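Long-range contacts in NADH oxidoreductase (Mesorhizobium loti, PDB 3PI7), which probably binds NADPH and works as an NAD(P)H-dependent oxidoreductase, possibly on quinones: residues Ser9-Val17 / Val78-Glu86; Cys131-Arg139 / Ile305-Ser313. All coordinates share one frame; numbering follows the deposited sequence.

Both contacts are partly buried, and they share no element. Contact 1 is the more enclosed: most of its touching residues are buried. It joins the N-terminal strand 10-16 to the loop between helix 63-69 and strand 86-94. Contact 2 is less buried and joins strand 131-133 and the turn after it to the last turns of helix 298-313. Their centres are about 27 Å apart, and their nearest atoms about 8 Å. The chemistry differs accordingly. Contact 1 combines main-chain bonds with apolar filling by leucine, proline and alanine. Contact 2 depends on the side-chain amide of Gln309, with waters at its outer end.

Contact 1. Residues Ser9-Val17 / Val78-Glu86; sequences SEMKALLLV and VKGRPAGFE
Leu16 fills the hollow behind a type II turn, Val78 to Arg81. With Leu16 chi1 at -69°, CG stands opposite the carbonyl carbon and sends CD1 to the turn carbonyls (3.5 Å from Val78 O) and CD2 to Ala83 CB (3.9 Å). Shortening this side chain to an alanine is likely to open a gap beside Ala83 CB and the turn carbonyls. Main-chain bonds run beside it: Leu16 N to Arg81 O (2.8 Å), Gly80 N to Leu16 O (2.8 Å) and Ala83 N to Leu14 O (3.2 Å). Gly80 has a phi of 89°, where a side chain would jam against the preceding carbonyl. The second bump is the Pro82 ring. Its CG enters a hollow between Ala13 CB (3.7 Å), Met11 CE and Leu15 CD2, with the Met11 chain crossing it at about a right angle. Lys79 NZ reaches Val17 O in the carbonyl plane, on a lone pair (2.8 Å). Lys79 N bonds Asp19, a potassium ligand. A single beta bridge, Leu15 with Pro82, ties strand 10-16 to this GroES-like domain loop. Strand 37-43 pairs with strand 10-16, helix 63-69 covers Leu16 and Ala83, and helix 327-338 packs on Leu14.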
ATOM      1  N   SER A   9      26.516  37.454 -18.410  1.00 16.58           N
ATOM      2  CA  SER A   9      26.174  36.479 -19.427  1.00 17.14           C
ATOM      3  C   SER A   9      26.819  35.128 -19.087  1.00 17.53           C
ATOM      4  O   SER A   9      26.465  34.138 -19.695  1.00 17.02           O
ATOM      5  CB  SER A   9      26.566  36.966 -20.815  1.00 21.67           C
ATOM      6  OG  SER A   9      27.941  37.251 -20.902  1.00 33.56           O
ATOM      7  N   GLU A  10      27.746  35.091 -18.114  1.00 14.49           N
ATOM      8  CA  GLU A  10      28.416  33.858 -17.704  1.00 15.23           C
ATOM      9  C   GLU A  10      28.292  33.695 -16.204  1.00 16.58           C
ATOM     10  O   GLU A  10      28.244  34.683 -15.474  1.00 16.89           O
ATOM     11  CB  GLU A  10      29.887  33.926 -18.146  1.00 16.85           C
ATOM     12  CG  GLU A  10      30.694  32.660 -17.975  1.00 24.56           C
ATOM     13  CD  GLU A  10      32.000  32.684 -18.741  1.00 39.47           C
ATOM     14  OE1 GLU A  10      31.975  32.994 -19.953  1.00 32.10           O
ATOM     15  OE2 GLU A  10      33.052  32.407 -18.123  1.00 30.85           O
HETATM   16  N   MSE A  11      28.285  32.459 -15.736  1.00 12.63           N
HETATM   17  CA  MSE A  11      28.201  32.208 -14.283  1.00 10.97           C
HETATM   18  C   MSE A  11      28.913  30.928 -13.880  1.00 15.03           C
HETATM   19  O   MSE A  11      29.144  30.050 -14.715  1.00 16.90           O
HETATM   20  CB  MSE A  11      26.719  32.089 -13.873  1.00  9.47           C
HETATM   21  CG  MSE A  11      26.001  30.890 -14.571  1.00 11.34           C
HETATM   22 SE   MSE A  11      24.256  30.655 -13.900  0.75 11.46          SE
HETATM   23  CE  MSE A  11      23.871  29.009 -14.715  1.00 10.35           C
ATOM     24  N   LYS A  12      29.264  30.819 -12.600  1.00 13.08           N
ATOM     25  CA  LYS A  12      29.801  29.574 -12.090  1.00 13.54           C
ATOM     26  C   LYS A  12      28.621  28.744 -11.592  1.00 14.54           C
ATOM     27  O   LYS A  12      27.605  29.301 -11.170  1.00 12.91           O
ATOM     28  CB  LYS A  12      30.888  29.751 -11.016  1.00 18.58           C
ATOM     29  CG  LYS A  12      30.550  30.555  -9.778  1.00 42.21           C
ATOM     30  CD  LYS A  12      31.778  30.611  -8.861  1.00 56.30           C
ATOM     31  CE  LYS A  12      31.487  31.037  -7.439  1.00 68.58           C
ATOM     32  NZ  LYS A  12      31.073  32.458  -7.338  1.00 77.37           N
ATOM     33  N   ALA A  13      28.742  27.413 -11.683  1.00 11.44           N
ATOM     34  CA  ALA A  13      27.679  26.500 -11.300  1.00 11.11           C
ATOM     35  C   ALA A  13      28.236  25.120 -11.061  1.00 13.78           C
ATOM     36  O   ALA A  13      29.371  24.860 -11.475  1.00 15.82           O
ATOM     37  CB  ALA A  13      26.618  26.451 -12.402  1.00 11.37           C
ATOM     38  N   LEU A  14      27.460  24.247 -10.377  1.00 11.56           N
ATOM     39  CA  LEU A  14      27.812  22.827 -10.137  1.00 11.18           C
ATOM     40  C   LEU A  14      26.983  22.038 -11.113  1.00 15.73           C
ATOM     41  O   LEU A  14      25.760  21.920 -10.938  1.00 14.80           O
ATOM     42  CB  LEU A  14      27.545  22.412  -8.677  1.00 11.38           C
ATOM     43  CG  LEU A  14      28.198  23.281  -7.610  1.00 13.75           C
ATOM     44  CD1 LEU A  14      27.874  22.751  -6.238  1.00 14.21           C
ATOM     45  CD2 LEU A  14      29.740  23.374  -7.816  1.00 14.97           C
ATOM     46  N   LEU A  15      27.626  21.608 -12.206  1.00 13.24           N
ATOM     47  CA  LEU A  15      26.962  20.985 -13.335  1.00 13.06           C
ATOM     48  C   LEU A  15      26.856  19.494 -13.244  1.00 15.38           C
ATOM     49  O   LEU A  15      27.830  18.816 -12.934  1.00 14.54           O
ATOM     50  CB  LEU A  15      27.706  21.327 -14.613  1.00 13.25           C
ATOM     51  CG  LEU A  15      28.086  22.782 -14.778  1.00 17.53           C
ATOM     52  CD1 LEU A  15      28.987  22.946 -15.984  1.00 19.68           C
ATOM     53  CD2 LEU A  15      26.853  23.663 -14.878  1.00 16.09           C
ATOM     54  N   LEU A  16      25.689  18.976 -13.619  1.00 11.89           N
ATOM     55  CA  LEU A  16      25.458  17.531 -13.643  1.00 11.14           C
ATOM     56  C   LEU A  16      26.371  16.845 -14.640  1.00 16.31           C
ATOM     57  O   LEU A  16      26.473  17.272 -15.796  1.00 16.23           O
ATOM     58  CB  LEU A  16      24.010  17.235 -14.000  1.00 10.07           C
ATOM     59  CG  LEU A  16      23.012  17.623 -12.950  1.00 13.02           C
ATOM     60  CD1 LEU A  16      21.661  17.791 -13.569  1.00 13.80           C
ATOM     61  CD2 LEU A  16      23.012  16.620 -11.781  1.00 13.19           C
ATOM     62  N   VAL A  17      27.033  15.773 -14.187  1.00 14.19           N
ATOM     63  CA  VAL A  17      27.921  14.980 -15.032  1.00 15.76           C
ATOM     64  C   VAL A  17      27.078  13.874 -15.666  1.00 20.82           C
ATOM     65  O   VAL A  17      27.314  13.482 -16.814  1.00 20.44           O
ATOM     66  CB  VAL A  17      29.085  14.440 -14.157  1.00 19.76           C
ATOM     67  CG1 VAL A  17      29.881  13.338 -14.843  1.00 20.77           C
ATOM     68  CG2 VAL A  17      30.001  15.571 -13.739  1.00 19.51           C
ATOM     69  N   VAL A  78      19.612  16.413 -16.538  1.00 12.28           N
ATOM     70  CA  VAL A  78      19.971  16.932 -17.849  1.00 12.25           C
ATOM     71  C   VAL A  78      21.472  17.233 -17.723  1.00 15.07           C
ATOM     72  O   VAL A  78      21.848  18.150 -16.999  1.00 14.38           O
ATOM     73  CB  VAL A  78      19.133  18.155 -18.323  1.00 16.02           C
ATOM     74  CG1 VAL A  78      19.625  18.651 -19.692  1.00 16.49           C
ATOM     75  CG2 VAL A  78      17.660  17.788 -18.404  1.00 14.41           C
ATOM     76  N   LYS A  79      22.316  16.399 -18.333  1.00 14.99           N
ATOM     77  CA  LYS A  79      23.761  16.582 -18.266  1.00 14.47           C
ATOM     78  C   LYS A  79      24.141  18.014 -18.624  1.00 16.87           C
ATOM     79  O   LYS A  79      23.649  18.571 -19.604  1.00 17.40           O
ATOM     80  CB  LYS A  79      24.480  15.589 -19.205  1.00 17.35           C
ATOM     81  CG  LYS A  79      25.985  15.784 -19.273  1.00 23.65           C
ATOM     82  CD  LYS A  79      26.692  14.556 -19.888  1.00 32.28           C
ATOM     83  CE  LYS A  79      28.178  14.798 -20.041  1.00 45.12           C
ATOM     84  NZ  LYS A  79      28.904  14.795 -18.737  1.00 56.06           N
ATOM     85  N   GLY A  80      25.019  18.582 -17.817  1.00 14.14           N
ATOM     86  CA  GLY A  80      25.551  19.917 -18.034  1.00 13.01           C
ATOM     87  C   GLY A  80      24.748  21.030 -17.405  1.00 14.25           C
ATOM     88  O   GLY A  80      25.136  22.199 -17.525  1.00 15.70           O
ATOM     89  N   ARG A  81      23.602  20.707 -16.779  1.00 11.81           N
ATOM     90  CA  ARG A  81      22.822  21.728 -16.103  1.00 10.96           C
ATOM     91  C   ARG A  81      23.197  21.773 -14.649  1.00 13.50           C
ATOM     92  O   ARG A  81      23.523  20.739 -14.074  1.00 14.72           O
ATOM     93  CB  ARG A  81      21.299  21.463 -16.222  1.00 12.32           C
ATOM     94  CG  ARG A  81      20.831  21.392 -17.639  1.00 13.87           C
ATOM     95  CD  ARG A  81      21.008  22.701 -18.392  1.00 13.33           C
ATOM     96  NE  ARG A  81      20.513  22.507 -19.754  1.00 12.08           N
ATOM     97  CZ  ARG A  81      19.226  22.618 -20.090  1.00 15.78           C
ATOM     98  NH1 ARG A  81      18.323  22.962 -19.180  1.00 14.69           N
ATOM     99  NH2 ARG A  81      18.828  22.330 -21.323  1.00 13.43           N
ATOM    100  N   PRO A  82      23.080  22.944 -14.028  1.00  9.70           N
ATOM    101  CA  PRO A  82      23.285  23.027 -12.582  1.00  9.99           C
ATOM    102  C   PRO A  82      22.195  22.261 -11.855  1.00 13.72           C
ATOM    103  O   PRO A  82      21.003  22.305 -12.231  1.00 12.73           O
ATOM    104  CB  PRO A  82      23.104  24.536 -12.295  1.00 10.36           C
ATOM    105  CG  PRO A  82      23.378  25.211 -13.600  1.00 13.67           C
ATOM    106  CD  PRO A  82      22.745  24.273 -14.585  1.00  8.90           C
ATOM    107  N   ALA A  83      22.605  21.522 -10.842  1.00 11.87           N
ATOM    108  CA  ALA A  83      21.698  20.798  -9.947  1.00 12.74           C
ATOM    109  C   ALA A  83      21.210  21.785  -8.838  1.00 15.29           C
ATOM    110  O   ALA A  83      21.602  22.943  -8.850  1.00 13.72           O
ATOM    111  CB  ALA A  83      22.444  19.613  -9.342  1.00 13.45           C
ATOM    112  N   GLY A  84      20.380  21.302  -7.911  1.00 13.49           N
ATOM    113  CA  GLY A  84      19.886  22.095  -6.794  1.00 13.13           C
ATOM    114  C   GLY A  84      18.427  22.415  -6.967  1.00 15.67           C
ATOM    115  O   GLY A  84      18.019  23.061  -7.942  1.00 14.62           O
ATOM    116  N   PHE A  85      17.628  21.962  -6.035  1.00 13.32           N
ATOM    117  CA  PHE A  85      16.190  22.155  -6.180  1.00 12.02           C
ATOM    118  C   PHE A  85      15.673  23.418  -5.534  1.00 16.53           C
ATOM    119  O   PHE A  85      14.602  23.857  -5.939  1.00 18.15           O
ATOM    120  CB  PHE A  85      15.427  20.957  -5.610  1.00 13.52           C
ATOM    121  CG  PHE A  85      15.472  19.733  -6.494  1.00 14.69           C
ATOM    122  CD1 PHE A  85      15.138  19.815  -7.842  1.00 15.62           C
ATOM    123  CD2 PHE A  85      15.808  18.489  -5.969  1.00 17.37           C
ATOM    124  CE1 PHE A  85      15.222  18.687  -8.667  1.00 16.46           C
ATOM    125  CE2 PHE A  85      15.835  17.354  -6.782  1.00 17.77           C
ATOM    126  CZ  PHE A  85      15.560  17.464  -8.128  1.00 15.67           C
ATOM    127  N   GLU A  86      16.313  23.948  -4.491  1.00 11.88           N
ATOM    128  CA  GLU A  86      15.766  25.131  -3.846  1.00 12.35           C
ATOM    129  C   GLU A  86      16.823  26.111  -3.364  1.00 12.61           C
ATOM    130  O   GLU A  86      17.969  25.757  -3.125  1.00 12.81           O
ATOM    131  CB  GLU A  86      14.815  24.788  -2.661  1.00 15.33           C
ATOM    132  CG  GLU A  86      15.445  24.430  -1.331  1.00 23.02           C
ATOM    133  CD  GLU A  86      14.535  24.105  -0.150  1.00 28.42           C
ATOM    134  OE1 GLU A  86      13.460  24.737   0.024  1.00 17.91           O
ATOM    135  OE2 GLU A  86      14.941  23.224   0.636  1.00 21.84           O
TER

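Contact 2. Residues Cys131-Arg139 / Ile305-Ser313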
ATOM      1  N   CYS A 131       7.859  30.436  -6.640  1.00 13.96           N
ATOM      2  CA  CYS A 131       8.560  31.423  -5.836  1.00 13.50           C
ATOM      3  C   CYS A 131       7.715  31.931  -4.748  1.00 17.26           C
ATOM      4  O   CYS A 131       6.519  32.116  -4.930  1.00 16.68           O
ATOM      5  CB  CYS A 131       9.043  32.575  -6.705  1.00 14.64           C
ATOM      6  SG  CYS A 131      10.247  32.075  -7.944  1.00 17.42           S
ATOM      7  N   ILE A 132       8.340  32.213  -3.614  1.00 13.70           N
ATOM      8  CA  ILE A 132       7.612  32.804  -2.498  1.00 15.19           C
ATOM      9  C   ILE A 132       8.284  34.114  -2.177  1.00 17.61           C
ATOM     10  O   ILE A 132       9.388  34.088  -1.625  1.00 17.00           O
ATOM     11  CB  ILE A 132       7.568  31.877  -1.247  1.00 18.21           C
ATOM     12  CG1 ILE A 132       6.913  30.512  -1.533  1.00 19.31           C
ATOM     13  CG2 ILE A 132       6.956  32.600  -0.041  1.00 19.05           C
ATOM     14  CD1 ILE A 132       7.064  29.501  -0.376  1.00 21.75           C
ATOM     15  N   PRO A 133       7.675  35.268  -2.524  1.00 16.27           N
ATOM     16  CA  PRO A 133       8.299  36.537  -2.157  1.00 17.69           C
ATOM     17  C   PRO A 133       8.391  36.594  -0.646  1.00 22.54           C
ATOM     18  O   PRO A 133       7.428  36.280   0.071  1.00 22.33           O
ATOM     19  CB  PRO A 133       7.364  37.590  -2.747  1.00 19.50           C
ATOM     20  CG  PRO A 133       6.557  36.851  -3.804  1.00 23.84           C
ATOM     21  CD  PRO A 133       6.382  35.482  -3.197  1.00 19.63           C
ATOM     22  N   LEU A 134       9.575  36.873  -0.159  1.00 18.36           N
ATOM     23  CA  LEU A 134       9.693  36.890   1.274  1.00 19.30           C
ATOM     24  C   LEU A 134       9.253  38.203   1.828  1.00 25.43           C
ATOM     25  O   LEU A 134       9.427  39.261   1.178  1.00 23.33           O
ATOM     26  CB  LEU A 134      11.137  36.610   1.703  1.00 19.50           C
ATOM     27  CG  LEU A 134      11.796  35.344   1.175  1.00 24.74           C
ATOM     28  CD1 LEU A 134      13.241  35.285   1.640  1.00 27.41           C
ATOM     29  CD2 LEU A 134      11.044  34.103   1.611  1.00 23.23           C
ATOM     30  N   LEU A 135       8.669  38.161   3.028  0.50 22.50           N
ATOM     31  CA  LEU A 135       8.308  39.368   3.768  0.50 23.11           C
ATOM     32  C   LEU A 135       9.601  40.158   3.952  0.50 27.64           C
ATOM     33  O   LEU A 135      10.657  39.539   4.110  0.50 26.04           O
ATOM     34  CB  LEU A 135       7.685  38.965   5.108  0.50 22.86           C
ATOM     35  CG  LEU A 135       7.303  40.066   6.078  0.50 27.34           C
ATOM     36  CD1 LEU A 135       6.075  40.840   5.597  0.50 27.29           C
ATOM     37  CD2 LEU A 135       7.030  39.486   7.415  0.50 30.21           C
ATOM     38  N   ASP A 136       9.536  41.494   3.863  1.00 25.96           N
ATOM     39  CA  ASP A 136      10.711  42.383   3.939  1.00 26.48           C
ATOM     40  C   ASP A 136      11.601  42.163   5.181  1.00 32.39           C
ATOM     41  O   ASP A 136      12.816  42.372   5.093  1.00 32.75           O
ATOM     42  CB  ASP A 136      10.261  43.850   3.890  1.00 28.13           C
ATOM     43  CG  ASP A 136       9.332  44.235   5.036  1.00 35.11           C
ATOM     44  OD1 ASP A 136       8.248  43.606   5.168  1.00 35.81           O
ATOM     45  OD2 ASP A 136       9.680  45.160   5.793  1.00 32.76           O
ATOM     46  N   THR A 137      11.004  41.697   6.300  1.00 27.28           N
ATOM     47  CA  THR A 137      11.678  41.477   7.579  1.00 26.97           C
ATOM     48  C   THR A 137      12.110  39.998   7.813  1.00 30.08           C
ATOM     49  O   THR A 137      12.750  39.712   8.830  1.00 28.45           O
ATOM     50  CB  THR A 137      10.788  41.979   8.713  1.00 30.11           C
ATOM     51  OG1 THR A 137       9.540  41.282   8.696  1.00 29.93           O
ATOM     52  CG2 THR A 137      10.549  43.472   8.623  1.00 28.11           C
ATOM     53  N   VAL A 138      11.832  39.091   6.862  1.00 25.64           N
ATOM     54  CA  VAL A 138      12.245  37.688   6.999  1.00 24.68           C
ATOM     55  C   VAL A 138      13.740  37.550   6.662  1.00 29.66           C
ATOM     56  O   VAL A 138      14.224  38.234   5.757  1.00 28.85           O
ATOM     57  CB  VAL A 138      11.348  36.760   6.119  1.00 26.83           C
ATOM     58  CG1 VAL A 138      12.051  35.452   5.746  1.00 24.80           C
ATOM     59  CG2 VAL A 138      10.023  36.479   6.833  1.00 27.23           C
ATOM     60  N   ARG A 139      14.431  36.599   7.329  1.00 28.12           N
ATOM     61  CA  ARG A 139      15.849  36.307   7.109  1.00 29.09           C
ATOM     62  C   ARG A 139      16.057  35.601   5.833  1.00 35.47           C
ATOM     63  O   ARG A 139      15.253  34.733   5.466  1.00 34.91           O
ATOM     64  CB  ARG A 139      16.441  35.438   8.239  1.00 29.15           C
ATOM     65  CG  ARG A 139      16.740  36.223   9.515  1.00 42.90           C
ATOM     66  N   ILE A 305       1.788  27.756   2.395  1.00 18.45           N
ATOM     67  CA  ILE A 305       2.852  28.737   2.095  1.00 18.71           C
ATOM     68  C   ILE A 305       2.717  29.896   3.085  1.00 24.27           C
ATOM     69  O   ILE A 305       3.723  30.316   3.659  1.00 24.30           O
ATOM     70  CB  ILE A 305       2.769  29.206   0.620  1.00 21.62           C
ATOM     71  CG1 ILE A 305       3.225  28.092  -0.336  1.00 20.39           C
ATOM     72  CG2 ILE A 305       3.514  30.539   0.368  1.00 24.89           C
ATOM     73  CD1 ILE A 305       2.799  28.298  -1.827  1.00 24.42           C
ATOM     74  N   LEU A 306       1.461  30.347   3.346  1.00 22.29           N
ATOM     75  CA  LEU A 306       1.230  31.447   4.290  1.00 22.44           C
ATOM     76  C   LEU A 306       1.584  31.028   5.699  1.00 26.00           C
ATOM     77  O   LEU A 306       2.152  31.827   6.423  1.00 26.79           O
ATOM     78  CB  LEU A 306      -0.216  31.989   4.234  1.00 23.32           C
ATOM     79  CG  LEU A 306      -0.638  32.723   2.930  1.00 28.05           C
ATOM     80  CD1 LEU A 306      -2.152  32.819   2.837  1.00 28.31           C
ATOM     81  CD2 LEU A 306      -0.038  34.149   2.852  1.00 30.28           C
ATOM     82  N   GLU A 307       1.282  29.777   6.088  1.00 24.43           N
ATOM     83  CA  GLU A 307       1.587  29.253   7.428  1.00 23.55           C
ATOM     84  C   GLU A 307       3.095  29.072   7.622  1.00 26.91           C
ATOM     85  O   GLU A 307       3.594  29.358   8.712  1.00 27.71           O
ATOM     86  CB  GLU A 307       0.845  27.920   7.682  1.00 24.98           C
ATOM     87  CG  GLU A 307       1.083  27.284   9.045  1.00 37.74           C
ATOM     88  CD  GLU A 307       0.528  28.007  10.263  1.00 60.77           C
ATOM     89  OE1 GLU A 307      -0.348  28.888  10.108  1.00 57.85           O
ATOM     90  OE2 GLU A 307       0.956  27.661  11.388  1.00 55.82           O
ATOM     91  N   ALA A 308       3.816  28.569   6.590  1.00 20.42           N
ATOM     92  CA  ALA A 308       5.256  28.351   6.658  1.00 19.48           C
ATOM     93  C   ALA A 308       5.955  29.710   6.840  1.00 23.01           C
ATOM     94  O   ALA A 308       6.736  29.837   7.764  1.00 20.57           O
ATOM     95  CB  ALA A 308       5.758  27.658   5.400  1.00 20.00           C
ATOM     96  N   GLN A 309       5.653  30.700   5.965  1.00 22.66           N
ATOM     97  CA  GLN A 309       6.278  32.025   6.075  0.50 22.98           C
ATOM     98  C   GLN A 309       5.894  32.679   7.411  1.00 28.27           C
ATOM     99  O   GLN A 309       6.793  33.185   8.086  1.00 29.65           O
ATOM    100  CB  GLN A 309       5.952  32.938   4.881  0.50 24.06           C
ATOM    101  CG  GLN A 309       6.582  34.336   5.023  0.50 24.78           C
ATOM    102  CD  GLN A 309       7.285  34.902   3.822  0.50 23.35           C
ATOM    103  OE1 GLN A 309       8.293  35.604   3.954  0.50 12.94           O
ATOM    104  NE2 GLN A 309       6.708  34.737   2.647  0.50 14.17           N
ATOM    105  N   LYS A 310       4.595  32.620   7.826  1.00 25.77           N
ATOM    106  CA  LYS A 310       4.168  33.182   9.108  1.00 26.19           C
ATOM    107  C   LYS A 310       5.012  32.609  10.267  1.00 31.15           C
ATOM    108  O   LYS A 310       5.418  33.383  11.136  1.00 33.35           O
ATOM    109  CB  LYS A 310       2.663  32.961   9.354  1.00 28.15           C
ATOM    110  CG  LYS A 310       2.114  33.621  10.618  1.00 45.76           C
ATOM    111  N   ARG A 311       5.302  31.292  10.251  1.00 26.87           N
ATOM    112  CA  ARG A 311       6.082  30.618  11.297  0.50 26.79           C
ATOM    113  C   ARG A 311       7.526  31.112  11.299  1.00 31.62           C
ATOM    114  O   ARG A 311       8.132  31.216  12.370  1.00 32.93           O
ATOM    115  CB  ARG A 311       6.030  29.092  11.132  0.50 27.04           C
ATOM    116  CG  ARG A 311       4.690  28.491  11.560  0.50 33.42           C
ATOM    117  CD  ARG A 311       4.614  26.998  11.307  0.50 33.21           C
ATOM    118  NE  ARG A 311       5.490  26.260  12.214  0.50 33.32           N
ATOM    119  CZ  ARG A 311       5.133  25.799  13.406  0.50 43.57           C
ATOM    120  NH1 ARG A 311       3.892  25.970  13.847  0.50 29.97           N
ATOM    121  NH2 ARG A 311       6.005  25.140  14.155  0.50 33.58           N
ATOM    122  N   PHE A 312       8.065  31.450  10.110  1.00 26.15           N
ATOM    123  CA  PHE A 312       9.421  31.972  10.037  1.00 25.70           C
ATOM    124  C   PHE A 312       9.399  33.441  10.463  1.00 33.75           C
ATOM    125  O   PHE A 312      10.261  33.856  11.233  1.00 36.15           O
ATOM    126  CB  PHE A 312      10.035  31.764   8.642  1.00 25.41           C
ATOM    127  CG  PHE A 312      10.538  30.346   8.445  1.00 24.28           C
ATOM    128  CD1 PHE A 312      11.671  29.895   9.107  1.00 25.45           C
ATOM    129  CD2 PHE A 312       9.848  29.451   7.626  1.00 23.79           C
ATOM    130  CE1 PHE A 312      12.129  28.586   8.934  1.00 24.86           C
ATOM    131  CE2 PHE A 312      10.315  28.149   7.435  1.00 24.55           C
ATOM    132  CZ  PHE A 312      11.443  27.714   8.094  1.00 23.42           C
ATOM    133  N   SER A 313       8.364  34.195  10.020  1.00 30.29           N
ATOM    134  CA  SER A 313       8.204  35.611  10.346  0.50 29.92           C
ATOM    135  C   SER A 313       7.939  35.848  11.824  1.00 34.90           C
ATOM    136  O   SER A 313       8.436  36.834  12.358  1.00 35.83           O
ATOM    137  CB  SER A 313       7.073  36.237   9.538  0.50 32.10           C
ATOM    138  OG  SER A 313       6.909  37.599   9.899  0.50 32.99           O
TER
HETATM  139  O   HOH W   1       9.404  39.095  10.309  1.00 34.21           O
HETATM  140  O   HOH W   2      12.589  34.966   9.098  1.00 36.84           O
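Ile305 meets Ile132 where helix 298-313 passes the end of a strand in the GroES-like domain of this medium-chain reductase fold. The helix follows the Rossmann sheet and precedes strand 323-326, which belongs to the GroES-like sheet. The axes of strand 131-133 and helix 305-313 are 10.6 Å apart at their closest. CG2 of Ile305 touches CD1 of Ile132 at 3.8 Å, an apolar touch at the start of the helix segment. One turn on, Ala308 faces helix 148-163 instead. Gln309 comes next and carries the polar grip. Its CG is anti to the backbone N (chi1 179°), and the chain bends beyond CG to bring the amide across to the loop. NE2 gives a hydrogen bond to Pro133 O (3.1 Å), which lies close to the amide plane. OE1 accepts from Leu135 N at 2.7 Å. That bond is straight at the hydrogen, but the donor stands well above the carbonyl plane. The amide thus spans Leu134, giving a bond before it and accepting one after it, which in this conformer probably sets its flip. Gln309, Leu135 and Ser313 each have two deposited conformers, and this account holds for one. Val138 CG2 closes on Gln309 OE1 at 3.5 Å. The turn Leu135 to Val138 carries the loop round to the helix end. Phe312 turns its ring away, toward helix 148-163. Its carbonyl O receives a weak bond from a water that also accepts from Arg139 N. At Ser313, CB packs against Val138 CG2 (4.0 Å). In this conformer of Ser313, a second water bridges two hydroxyls, 2.9 Å from Ser313 OG and 2.7 Å from Thr137 OG1.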